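Local atomic coordinates of alginate lyase A1-II' (Sphingomonas sp. A1, PDB entry 2CWS), a protein that probably depolymerises alginate by beta-elimination, acting as a polysaccharide lyase of family 7, whose lyase domain makes up this chain. Residues S38-T43 with W52-G57; T119-L124 with K194-Y199; V125-Q130 with L134-K139; V172-V175 with D180-S183. All blocks are in the same frame, centred on the assembly; numbering follows the deposited sequence. Where two conformers were deposited one is given.

Contact 1. Residues S38-T43 with W52-G57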
loop_
_atom_site.group_PDB
_atom_site.type_symbol
_atom_site.label_atom_id
_atom_site.label_comp_id
_atom_site.label_asym_id
_atom_site.label_seq_id
_atom_site.Cartn_x
_atom_site.Cartn_y
_atom_site.Cartn_z
ATOM N N SER A 38 4.175 -18.514 -0.480
ATOM C CA SER A 38 3.329 -19.192 0.484
ATOM C C SER A 38 1.869 -18.992 0.069
ATOM O O SER A 38 1.564 -18.382 -0.966
ATOM C CB SER A 38 3.520 -18.587 1.868
ATOM O OG SER A 38 2.979 -17.277 1.896
ATOM N N GLN A 39 0.959 -19.445 0.942
ATOM C CA GLN A 39 -0.466 -19.232 0.685
ATOM C C GLN A 39 -0.822 -17.750 0.657
ATOM O O GLN A 39 -1.855 -17.395 0.106
ATOM C CB GLN A 39 -1.343 -19.966 1.740
ATOM C CG GLN A 39 -1.172 -19.375 3.130
ATOM C CD GLN A 39 -1.864 -20.207 4.187
ATOM O OE1 GLN A 39 -2.993 -20.630 4.001
ATOM N NE2 GLN A 39 -1.215 -20.424 5.345
ATOM N N TYR A 40 0.020 -16.911 1.266
ATOM C CA TYR A 40 -0.278 -15.488 1.360
ATOM C C TYR A 40 0.294 -14.642 0.207
ATOM O O TYR A 40 -0.055 -13.492 0.067
ATOM C CB TYR A 40 0.327 -14.928 2.643
ATOM C CG TYR A 40 -0.151 -15.682 3.875
ATOM C CD1 TYR A 40 -1.466 -15.708 4.261
ATOM C CD2 TYR A 40 0.818 -16.346 4.691
ATOM C CE1 TYR A 40 -1.896 -16.405 5.408
ATOM C CE2 TYR A 40 0.389 -17.008 5.828
ATOM C CZ TYR A 40 -0.959 -17.018 6.178
ATOM O OH TYR A 40 -1.336 -17.700 7.324
ATOM N N PHE A 41 1.219 -15.232 -0.544
ATOM C CA PHE A 41 2.048 -14.453 -1.455
ATOM C C PHE A 41 2.649 -15.409 -2.490
ATOM O O PHE A 41 3.498 -16.237 -2.109
ATOM C CB PHE A 41 3.134 -13.780 -0.642
ATOM C CG PHE A 41 4.091 -12.936 -1.451
ATOM C CD1 PHE A 41 3.745 -11.630 -1.788
ATOM C CD2 PHE A 41 5.343 -13.439 -1.836
ATOM C CE1 PHE A 41 4.635 -10.818 -2.481
ATOM C CE2 PHE A 41 6.241 -12.615 -2.522
ATOM C CZ PHE A 41 5.898 -11.301 -2.836
ATOM N N TYR A 42 2.213 -15.288 -3.737
ATOM C CA TYR A 42 2.647 -16.291 -4.705
ATOM C C TYR A 42 2.478 -15.712 -6.110
ATOM O O TYR A 42 1.814 -14.718 -6.317
ATOM C CB TYR A 42 1.832 -17.576 -4.556
ATOM C CG TYR A 42 0.334 -17.419 -4.730
ATOM C CD1 TYR A 42 -0.258 -17.549 -5.963
ATOM C CD2 TYR A 42 -0.473 -17.174 -3.635
ATOM C CE1 TYR A 42 -1.616 -17.411 -6.164
ATOM C CE2 TYR A 42 -1.870 -17.070 -3.785
ATOM C CZ TYR A 42 -2.431 -17.177 -5.059
ATOM O OH TYR A 42 -3.784 -17.133 -5.248
ATOM N N THR A 43 3.097 -16.420 -7.069
ATOM C CA THR A 43 2.909 -16.056 -8.484
ATOM C C THR A 43 1.773 -16.896 -9.028
ATOM O O THR A 43 1.824 -18.129 -8.944
ATOM C CB THR A 43 4.195 -16.348 -9.258
ATOM O OG1 THR A 43 5.216 -15.484 -8.763
ATOM C CG2 THR A 43 3.950 -16.139 -10.752
ATOM N N TRP A 52 -2.816 -12.922 -0.754
ATOM C CA TRP A 52 -4.037 -13.488 -0.183
ATOM C C TRP A 52 -4.020 -13.274 1.333
ATOM O O TRP A 52 -2.982 -13.506 1.974
ATOM C CB TRP A 52 -4.148 -15.018 -0.527
ATOM C CG TRP A 52 -5.338 -15.602 0.201
ATOM C CD1 TRP A 52 -6.654 -15.464 -0.211
ATOM C CD2 TRP A 52 -5.398 -16.338 1.430
ATOM N NE1 TRP A 52 -7.489 -16.076 0.675
ATOM C CE2 TRP A 52 -6.729 -16.635 1.713
ATOM C CE3 TRP A 52 -4.374 -16.809 2.318
ATOM C CZ2 TRP A 52 -7.162 -17.344 2.830
ATOM C CZ3 TRP A 52 -4.796 -17.523 3.436
ATOM C CH2 TRP A 52 -6.168 -17.793 3.677
ATOM N N ALA A 53 -5.152 -12.836 1.882
ATOM C CA ALA A 53 -5.216 -12.666 3.344
ATOM C C ALA A 53 -6.630 -12.957 3.822
ATOM O O ALA A 53 -7.596 -12.431 3.248
ATOM C CB ALA A 53 -4.832 -11.249 3.778
ATOM N N PRO A 54 -6.782 -13.743 4.869
ATOM C CA PRO A 54 -8.087 -14.026 5.467
ATOM C C PRO A 54 -8.483 -12.953 6.463
ATOM O O PRO A 54 -7.647 -12.344 7.140
ATOM C CB PRO A 54 -7.837 -15.373 6.184
ATOM C CG PRO A 54 -6.408 -15.245 6.654
ATOM C CD PRO A 54 -5.668 -14.518 5.553
ATOM N N THR A 55 -9.800 -12.774 6.637
ATOM C CA THR A 55 -10.302 -11.735 7.553
ATOM C C THR A 55 -9.971 -12.040 9.010
ATOM O O THR A 55 -9.952 -11.085 9.809
ATOM C CB THR A 55 -11.823 -11.499 7.416
ATOM O OG1 THR A 55 -12.512 -12.711 7.759
ATOM C CG2 THR A 55 -12.153 -11.094 5.971
ATOM N N THR A 56 -9.683 -13.296 9.315
ATOM C CA THR A 56 -9.306 -13.679 10.691
ATOM C C THR A 56 -7.801 -13.656 10.903
ATOM O O THR A 56 -7.340 -14.145 11.958
ATOM C CB THR A 56 -9.875 -15.090 10.978
ATOM O OG1 THR A 56 -9.386 -15.909 9.874
ATOM C CG2 THR A 56 -11.370 -15.096 10.994
ATOM N N GLY A 57 -7.045 -13.105 9.993
ATOM C CA GLY A 57 -5.593 -13.084 10.119
ATOM C C GLY A 57 -5.123 -12.198 11.291
ATOM O O GLY A 57 -5.824 -11.394 11.871
#

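Contact 2. Residues T119-L124 with K194-Y199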
loop_
_atom_site.group_PDB
_atom_site.type_symbol
_atom_site.label_atom_id
_atom_site.label_comp_id
_atom_site.label_asym_id
_atom_site.label_seq_id
_atom_site.Cartn_x
_atom_site.Cartn_y
_atom_site.Cartn_z
ATOM N N THR A 119 8.885 5.519 14.929
ATOM C CA THR A 119 7.602 5.197 15.599
ATOM C C THR A 119 6.455 5.520 14.681
ATOM O O THR A 119 6.496 6.291 13.710
ATOM C CB THR A 119 7.490 5.855 16.982
ATOM O OG1 THR A 119 7.572 7.268 16.835
ATOM C CG2 THR A 119 8.629 5.402 17.892
ATOM N N ASN A 120 5.317 4.880 14.902
ATOM C CA ASN A 120 4.202 4.969 13.994
ATOM C C ASN A 120 3.624 6.401 13.941
ATOM O O ASN A 120 3.680 7.255 14.834
ATOM C CB ASN A 120 3.144 3.889 14.270
ATOM C CG ASN A 120 2.043 3.840 13.189
ATOM O OD1 ASN A 120 2.290 3.496 12.019
ATOM N ND2 ASN A 120 0.796 4.186 13.525
ATOM N N ALA A 121 3.067 6.622 12.774
ATOM C CA ALA A 121 2.337 7.881 12.458
ATOM C C ALA A 121 1.239 7.521 11.495
ATOM O O ALA A 121 1.154 6.354 11.042
ATOM C CB ALA A 121 3.310 8.903 11.953
ATOM N N PRO A 122 0.310 8.424 11.190
ATOM C CA PRO A 122 -0.836 8.025 10.371
ATOM C C PRO A 122 -0.496 7.709 8.931
ATOM O O PRO A 122 0.481 8.223 8.396
ATOM C CB PRO A 122 -1.769 9.274 10.420
ATOM C CG PRO A 122 -1.328 9.972 11.700
ATOM C CD PRO A 122 0.161 9.794 11.731
ATOM N N PRO A 123 -1.409 6.964 8.331
ATOM C CA PRO A 123 -1.340 6.870 6.841
ATOM C C PRO A 123 -1.563 8.270 6.295
ATOM O O PRO A 123 -2.273 9.061 6.896
ATOM C CB PRO A 123 -2.475 5.957 6.456
ATOM C CG PRO A 123 -3.295 5.772 7.676
ATOM C CD PRO A 123 -2.570 6.272 8.891
ATOM N N LEU A 124 -0.953 8.497 5.127
ATOM C CA LEU A 124 -1.242 9.714 4.357
ATOM C C LEU A 124 -2.181 9.448 3.178
ATOM O O LEU A 124 -3.183 10.136 3.027
ATOM C CB LEU A 124 0.067 10.321 3.832
ATOM C CG LEU A 124 -0.141 11.557 2.900
ATOM C CD1 LEU A 124 -0.742 12.732 3.696
ATOM C CD2 LEU A 124 1.172 11.933 2.235
ATOM N N LYS A 194 5.351 18.129 7.662
ATOM C CA LYS A 194 6.788 18.262 7.463
ATOM C C LYS A 194 7.569 17.604 8.589
ATOM O O LYS A 194 8.780 17.421 8.418
ATOM C CB LYS A 194 7.196 19.745 7.384
ATOM C CG LYS A 194 6.638 20.494 6.172
ATOM C CD LYS A 194 7.140 21.924 6.179
ATOM C CE LYS A 194 6.530 22.784 5.108
ATOM N NZ LYS A 194 7.206 24.126 5.023
ATOM N N ASN A 195 6.925 17.249 9.702
ATOM C CA ASN A 195 7.610 16.576 10.829
ATOM C C ASN A 195 7.439 15.070 10.808
ATOM O O ASN A 195 7.772 14.405 11.799
ATOM C CB ASN A 195 7.034 17.118 12.150
ATOM C CG ASN A 195 7.384 18.607 12.319
ATOM O OD1 ASN A 195 8.489 19.013 11.948
ATOM N ND2 ASN A 195 6.426 19.360 12.852
ATOM N N LEU A 196 6.989 14.541 9.662
ATOM C CA LEU A 196 6.901 13.101 9.452
ATOM C C LEU A 196 7.725 12.749 8.227
ATOM O O LEU A 196 7.959 13.565 7.345
ATOM C CB LEU A 196 5.446 12.678 9.279
ATOM C CG LEU A 196 4.582 12.940 10.494
ATOM C CD1 LEU A 196 3.149 12.509 10.146
ATOM C CD2 LEU A 196 5.057 12.178 11.729
ATOM N N LYS A 197 8.110 11.464 8.171
ATOM C CA LYS A 197 8.653 10.846 6.965
ATOM C C LYS A 197 7.628 9.859 6.454
ATOM O O LYS A 197 6.535 9.698 7.028
ATOM C CB LYS A 197 9.965 10.139 7.294
ATOM C CG LYS A 197 10.917 11.093 8.042
ATOM C CD LYS A 197 11.493 12.160 7.139
ATOM C CE LYS A 197 12.499 11.654 6.139
ATOM N NZ LYS A 197 13.878 11.284 6.616
ATOM N N TYR A 198 7.938 9.209 5.321
ATOM C CA TYR A 198 6.946 8.450 4.559
ATOM C C TYR A 198 7.567 7.239 3.912
ATOM O O TYR A 198 8.777 7.206 3.613
ATOM C CB TYR A 198 6.326 9.318 3.378
ATOM C CG TYR A 198 5.771 10.619 3.942
ATOM C CD1 TYR A 198 4.472 10.617 4.484
ATOM C CD2 TYR A 198 6.537 11.773 4.034
ATOM C CE1 TYR A 198 3.953 11.782 5.046
ATOM C CE2 TYR A 198 6.053 12.916 4.625
ATOM C CZ TYR A 198 4.775 12.931 5.134
ATOM O OH TYR A 198 4.231 14.034 5.722
ATOM N N TYR A 199 6.742 6.239 3.655
ATOM C CA TYR A 199 7.126 5.089 2.857
ATOM C C TYR A 199 5.891 4.595 2.102
ATOM O O TYR A 199 4.739 4.752 2.550
ATOM C CB TYR A 199 7.733 3.972 3.718
ATOM C CG TYR A 199 6.854 3.439 4.807
ATOM C CD1 TYR A 199 6.947 3.967 6.097
ATOM C CD2 TYR A 199 5.922 2.439 4.605
ATOM C CE1 TYR A 199 6.162 3.511 7.128
ATOM C CE2 TYR A 199 5.117 1.974 5.606
ATOM C CZ TYR A 199 5.213 2.518 6.887
ATOM O OH TYR A 199 4.412 2.030 7.882
#

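Contact 3. Residues V125-Q130 with L134-K139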
loop_
_atom_site.group_PDB
_atom_site.type_symbol
_atom_site.label_atom_id
_atom_site.label_comp_id
_atom_site.label_asym_id
_atom_site.label_seq_id
_atom_site.Cartn_x
_atom_site.Cartn_y
_atom_site.Cartn_z
ATOM N N VAL A 125 -1.861 8.463 2.342
ATOM C CA VAL A 125 -2.717 8.096 1.203
ATOM C C VAL A 125 -3.121 6.647 1.375
ATOM O O VAL A 125 -2.251 5.802 1.614
ATOM C CB VAL A 125 -2.017 8.296 -0.148
ATOM C CG1 VAL A 125 -2.950 7.865 -1.289
ATOM C CG2 VAL A 125 -1.528 9.748 -0.300
ATOM N N LYS A 126 -4.391 6.358 1.195
ATOM C CA LYS A 126 -4.915 5.000 1.175
ATOM C C LYS A 126 -5.717 4.776 -0.079
ATOM O O LYS A 126 -6.687 5.513 -0.338
ATOM C CB LYS A 126 -5.831 4.728 2.392
ATOM C CG LYS A 126 -5.108 5.001 3.723
ATOM C CD LYS A 126 -6.100 5.168 4.903
ATOM C CE LYS A 126 -6.779 6.565 4.797
ATOM N NZ LYS A 126 -7.719 6.734 5.955
ATOM N N ALA A 127 -5.329 3.789 -0.893
ATOM C CA ALA A 127 -6.048 3.467 -2.131
ATOM C C ALA A 127 -7.063 2.397 -1.791
ATOM O O ALA A 127 -6.713 1.221 -1.645
ATOM C CB ALA A 127 -5.050 3.053 -3.205
ATOM N N VAL A 128 -8.320 2.819 -1.618
ATOM C CA VAL A 128 -9.395 1.951 -1.141
ATOM C C VAL A 128 -10.203 1.413 -2.300
ATOM O O VAL A 128 -10.875 2.184 -3.007
ATOM C CB VAL A 128 -10.318 2.735 -0.194
ATOM C CG1 VAL A 128 -11.416 1.811 0.334
ATOM C CG2 VAL A 128 -9.525 3.376 0.958
ATOM N N PHE A 129 -10.119 0.095 -2.510
ATOM C CA PHE A 129 -10.816 -0.570 -3.603
ATOM C C PHE A 129 -12.145 -1.102 -3.119
ATOM O O PHE A 129 -12.226 -1.829 -2.131
ATOM C CB PHE A 129 -9.947 -1.723 -4.156
ATOM C CG PHE A 129 -10.674 -2.469 -5.269
ATOM C CD1 PHE A 129 -11.562 -3.503 -5.038
ATOM C CD2 PHE A 129 -10.443 -2.082 -6.575
ATOM C CE1 PHE A 129 -12.257 -4.072 -6.058
ATOM C CE2 PHE A 129 -11.137 -2.671 -7.614
ATOM C CZ PHE A 129 -12.084 -3.678 -7.342
ATOM N N GLN A 130 -13.181 -0.801 -3.937
ATOM C CA GLN A 130 -14.499 -1.475 -3.907
ATOM C C GLN A 130 -14.840 -1.875 -5.331
ATOM O O GLN A 130 -14.301 -1.323 -6.298
ATOM C CB GLN A 130 -15.580 -0.640 -3.270
ATOM C CG GLN A 130 -15.005 -0.245 -1.889
ATOM C CD GLN A 130 -16.123 0.201 -1.027
ATOM O OE1 GLN A 130 -16.481 1.404 -1.080
ATOM N NE2 GLN A 130 -16.700 -0.685 -0.224
ATOM N N LEU A 134 -12.752 3.120 -6.919
ATOM C CA LEU A 134 -11.598 3.229 -6.020
ATOM C C LEU A 134 -11.588 4.630 -5.447
ATOM O O LEU A 134 -11.902 5.620 -6.142
ATOM C CB LEU A 134 -10.306 2.911 -6.771
ATOM C CG LEU A 134 -9.105 2.780 -5.774
ATOM C CD1 LEU A 134 -8.263 1.566 -6.086
ATOM C CD2 LEU A 134 -8.333 4.094 -5.833
ATOM N N ASP A 135 -11.273 4.754 -4.173
ATOM C CA ASP A 135 -11.207 6.020 -3.462
ATOM C C ASP A 135 -9.766 6.212 -2.990
ATOM O O ASP A 135 -9.308 5.462 -2.122
ATOM C CB ASP A 135 -12.165 5.972 -2.285
ATOM C CG ASP A 135 -12.218 7.240 -1.460
ATOM O OD1 ASP A 135 -11.595 8.262 -1.789
ATOM O OD2 ASP A 135 -12.945 7.139 -0.413
ATOM N N MET A 136 -9.064 7.172 -3.582
ATOM C CA MET A 136 -7.738 7.547 -3.074
ATOM C C MET A 136 -7.934 8.549 -1.965
ATOM O O MET A 136 -8.151 9.740 -2.210
ATOM C CB MET A 136 -6.991 8.356 -4.161
ATOM C CG MET A 136 -6.416 7.391 -5.176
ATOM S SD MET A 136 -5.026 6.431 -4.555
ATOM C CE MET A 136 -4.112 6.328 -6.085
ATOM N N GLN A 137 -7.884 8.086 -0.744
ATOM C CA GLN A 137 -8.152 8.901 0.443
ATOM C C GLN A 137 -6.842 9.538 0.895
ATOM O O GLN A 137 -5.833 8.853 1.028
ATOM C CB GLN A 137 -8.701 8.005 1.567
ATOM C CG GLN A 137 -10.033 7.387 1.164
ATOM C CD GLN A 137 -10.677 6.469 2.200
ATOM O OE1 GLN A 137 -11.831 5.983 1.985
ATOM N NE2 GLN A 137 -10.038 6.175 3.262
ATOM N N VAL A 138 -6.883 10.847 1.115
ATOM C CA VAL A 138 -5.688 11.570 1.606
ATOM C C VAL A 138 -6.024 12.162 2.949
ATOM O O VAL A 138 -6.976 12.971 3.084
ATOM C CB VAL A 138 -5.213 12.659 0.619
ATOM C CG1 VAL A 138 -3.938 13.288 1.136
ATOM C CG2 VAL A 138 -4.996 12.082 -0.783
ATOM N N LYS A 139 -5.295 11.787 3.972
ATOM C CA LYS A 139 -5.587 12.285 5.294
ATOM C C LYS A 139 -5.341 13.777 5.361
ATOM O O LYS A 139 -4.390 14.283 4.769
ATOM C CB LYS A 139 -4.701 11.520 6.293
ATOM C CG LYS A 139 -5.143 11.788 7.748
ATOM C CD LYS A 139 -4.360 11.007 8.771
ATOM C CE LYS A 139 -4.985 10.948 10.144
ATOM N NZ LYS A 139 -5.377 12.294 10.693
#

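Contact 4. Residues V172-V175 with D180-S183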
loop_
_atom_site.group_PDB
_atom_site.type_symbol
_atom_site.label_atom_id
_atom_site.label_comp_id
_atom_site.label_asym_id
_atom_site.label_seq_id
_atom_site.Cartn_x
_atom_site.Cartn_y
_atom_site.Cartn_z
ATOM N N VAL A 172 2.715 17.933 -1.921
ATOM C CA VAL A 172 1.433 17.769 -2.616
ATOM C C VAL A 172 1.372 16.306 -3.063
ATOM O O VAL A 172 2.353 15.780 -3.587
ATOM C CB VAL A 172 1.317 18.710 -3.830
ATOM C CG1 VAL A 172 -0.051 18.536 -4.486
ATOM C CG2 VAL A 172 1.564 20.154 -3.376
ATOM N N ALA A 173 0.241 15.678 -2.791
ATOM C CA ALA A 173 -0.015 14.299 -3.233
ATOM C C ALA A 173 -0.818 14.330 -4.526
ATOM O O ALA A 173 -1.866 14.997 -4.593
ATOM C CB ALA A 173 -0.791 13.522 -2.185
ATOM N N TYR A 174 -0.357 13.584 -5.510
ATOM C CA TYR A 174 -1.014 13.396 -6.793
ATOM C C TYR A 174 -1.402 11.924 -6.868
ATOM O O TYR A 174 -0.532 11.054 -6.801
ATOM C CB TYR A 174 -0.089 13.777 -7.966
ATOM C CG TYR A 174 0.372 15.214 -7.860
ATOM C CD1 TYR A 174 1.472 15.563 -7.077
ATOM C CD2 TYR A 174 -0.315 16.215 -8.543
ATOM C CE1 TYR A 174 1.901 16.882 -6.963
ATOM C CE2 TYR A 174 0.094 17.539 -8.445
ATOM C CZ TYR A 174 1.195 17.844 -7.668
ATOM O OH TYR A 174 1.602 19.184 -7.547
ATOM N N VAL A 175 -2.701 11.671 -6.980
ATOM C CA VAL A 175 -3.243 10.315 -6.913
ATOM C C VAL A 175 -3.918 10.019 -8.238
ATOM O O VAL A 175 -4.778 10.789 -8.685
ATOM C CB VAL A 175 -4.164 10.160 -5.679
ATOM C CG1 VAL A 175 -3.344 10.382 -4.403
ATOM C CG2 VAL A 175 -5.385 11.080 -5.711
ATOM N N ASP A 180 -6.013 9.357 -14.819
ATOM C CA ASP A 180 -6.849 10.430 -14.235
ATOM C C ASP A 180 -6.201 10.813 -12.903
ATOM O O ASP A 180 -6.187 9.986 -11.993
ATOM C CB ASP A 180 -8.257 9.873 -14.065
ATOM C CG ASP A 180 -9.240 10.790 -13.405
ATOM O OD1 ASP A 180 -8.824 11.883 -12.899
ATOM O OD2 ASP A 180 -10.449 10.434 -13.367
ATOM N N THR A 181 -5.639 12.033 -12.821
ATOM C CA THR A 181 -4.925 12.458 -11.651
ATOM C C THR A 181 -5.720 13.506 -10.875
ATOM O O THR A 181 -6.293 14.451 -11.443
ATOM C CB THR A 181 -3.565 13.041 -12.044
ATOM O OG1 THR A 181 -2.800 12.041 -12.684
ATOM C CG2 THR A 181 -2.796 13.585 -10.851
ATOM N N ARG A 182 -5.723 13.345 -9.558
ATOM C CA ARG A 182 -6.275 14.334 -8.632
ATOM C C ARG A 182 -5.156 14.777 -7.681
ATOM O O ARG A 182 -4.182 14.026 -7.502
ATOM C CB ARG A 182 -7.401 13.700 -7.767
ATOM C CG ARG A 182 -8.333 12.806 -8.559
ATOM C CD ARG A 182 -9.249 13.535 -9.559
ATOM N NE ARG A 182 -10.001 12.537 -10.383
ATOM C CZ ARG A 182 -11.032 11.822 -9.921
ATOM N NH1 ARG A 182 -11.589 10.913 -10.717
ATOM N NH2 ARG A 182 -11.520 11.987 -8.686
ATOM N N SER A 183 -5.286 15.916 -7.018
ATOM C CA SER A 183 -4.214 16.323 -6.098
ATOM C C SER A 183 -4.797 16.865 -4.809
ATOM O O SER A 183 -5.909 17.416 -4.767
ATOM C CB SER A 183 -3.291 17.380 -6.746
ATOM O OG SER A 183 -3.976 18.648 -6.883
#

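Contact 1. Residues S38-T43 with W52-G57
The indole of Trp-52 is the bump of this contact, and the type I turn from Ser-38 to Phe-41 provides most of the hollow that takes it. Gln-39 O presses on the base of the side chain, 3.4 Å from Trp-52 CB. In the conformer described, one of two, the Gln-39 amide crosses the six-membered ring at a slant, its plane 20° from that of the indole and its OE1 3.6 Å from Trp-52 CZ3. Tyr-40 completes this wall with its rim: the two rings are close to parallel, at 11°, yet neither covers the other, and Tyr-40 CD1 stands 3.7 Å from Trp-52 CE3. The indole reaches the hollow because Trp-52 CG is trans to its own backbone N (chi1 174°). Gln-39 CG, in turn, sits over the centre of the Tyr-40 ring.

Ser-38 OG braces the turn by accepting from Tyr-40 N at 3.0 Å, an ST turn. A single backbone bond joins the two segments, Trp-52 N to Tyr-40 O at 2.9 Å, arriving from above the carbonyl plane; Ser-68 OG also bonds that oxygen. Trp-52 O lies in the plane of the Tyr-40 ring, 3.5 Å from CD1. Apart from a weak bond of Trp-52 NE1 to Ser-215 OG, outside the segments, the aromatic side chains thus meet mainly through shape and C-H contacts.

Contact 2. Residues T119-L124 with K194-Y199
Leu-196 and Tyr-198 share a first torsion, with CG opposite the carbonyl carbon (chi1 -63° and -54°). In the tyrosine it brings the ring to the 119-124 segment; in the leucine it places the fork over Ala-121. Leu-124 answers with CG opposite its backbone N (chi1 175°), which puts CD2 next to the tyrosine ring. Two separate apolar meetings result. In the first, the forked end of Leu-196 receives the methyl of Ala-121: Ala-121 CB is 3.7 Å from Leu-196 CD2 and 4.0 Å from Leu-196 CD1. The latter methyl also comes within 4.3 Å of Pro-122 CD. Leu-196 was modelled in two conformers, so these distances hold for one of them. In the second meeting, Leu-124 CD2 approaches Tyr-198 CE1 obliquely at 4.0 Å.

The polar end of Tyr-198 looks elsewhere: its OH is hydrogen-bonded to Trp-193 O, a tether that helps fix the ring against which Leu-124 packs. Phe-186 and Trp-193 add further cover to Leu-124, and Met-115 touches Leu-196.

The backbones are not partners. Their nearest CA atoms, those of Ala-121 and Leu-196, are 7.6 Å apart, and strand 106-114 pairs with both strands, through Gly-113 to Pro-122 and through Ile-114 to Lys-197. Side chains from next-but-one strands therefore meet across the strand between them, within the large antiparallel sheet of the beta-jelly-roll sandwich found in alginate lyases of this family.

Contact 3. Residues V125-Q130 with L134-K139
Ala-127 and Met-136 face each other at the middle of an antiparallel hairpin, on its tightly packed side. Ala-127 CB lies 3.6 Å from Met-136 SD in the conformer described, one of two in the model. On the same face Val-125 CG2 meets Val-138 CG2 at 4.2 Å, and Leu-134 CD1 comes to the edge of the Phe-129 ring. Leu-134 is also pressed against the partner backbone, its CG 3.3 Å from Val-128 O. All six side chains of this face are buried and apolar.

The reverse face is mixed. Val-128 and Asp-135 are buried there, but Lys-126 and Gln-137 are partly exposed and cross rather than interlock. Gln-137 keeps an extended chain beyond CG, which carries its end across the valine at a slant, with Val-128 CG2 3.5 Å from Gln-137 CD. Lys-126 bends at chi3 (-75°), and its ammonium group forms a salt bridge with Asp-148. The buried carboxylate of Asp-135 is gripped from strand 148-154, by His-150 ND1 at one oxygen and Asn-151 N at the other.

Between the faces, Lys-126 pairs with Gln-137 and Val-128 with Asp-135, each pair through two backbone bonds of 2.9 Å from N to O. The hairpin is flanked in its sheet by strand 106-114 beside residues 125-130 and by strand 148-154 beside residues 134-139, while its apolar face rests on Met-164 and Ile-166 of strand 162-169 in the opposing sheet.

Contact 4. Residues V172-V175 with D180-S183
Val-172 opens an antiparallel beta hairpin, strands 172-177 and 180-185, with its CG1 4.1 Å from Ser-183 CB. The hairpin closes one border of the seven-stranded sheet of the sandwich, and 180-185 is one of its two outermost strands. At Ala-173 the backbone does the work: Ala-173 O receives a CA-H...O contact from Ser-183 CA at 3.1 Å.

Tyr-174 is paired with Ser-183 in the non-hydrogen-bonded manner. With its CG swung alongside the backbone N (chi1 -58°), it lays the ring beside the neighbouring strand, Tyr-174 CD2 being 3.7 Å from Ser-183 CB, while Thr-181 CG2 stands at the ring edge. Arg-167, on the strand to the other side, makes a cation-pi contact with the same ring.

Val-175 brings the sheet bonds. Val-175 N donates to Arg-182 O at 2.8 Å, and Arg-182 N returns the bond to Val-175 O at 2.9 Å. On the buried side of this pair, Val-175 CG2 touches Arg-182 CB at 3.9 Å, the two side chains running nearly perpendicular.

Beyond that point the arginine leaves its partner, bending at chi2 (-69°) so that its end reaches strand 148-154, where it bonds Tyr-152 O and meets Phe-153 in a cation-pi contact. Its guanidinium grips Asp-180 in a side-on salt bridge: Arg-182 NE holds OD1 and Arg-182 NH1 holds OD2, each at 2.9 Å and close to the guanidinium plane, though both oxygens are met from above the carboxylate plane.

Following the chain from its N terminus, contact 1 closes a short hairpin at one border of the seven-stranded sheet and is complete before the others begin. Contact 2 then opens a long excursion, from 119-124 to 194-199, that encloses both remaining hairpins: contact 3 first, continuing the same strand 120-130, and contact 4 after it, in series. Contacts 2 and 3 join directly, Leu-124 O lying 2.8 Å from Lys-139 N. Contacts 3 and 4 face each other from opposing sheets, Met-136 CB packing 3.5 Å from Val-175 CG2. Contacts 1 and 4, with centres about 30 Å apart, mark the two borders of one sheet.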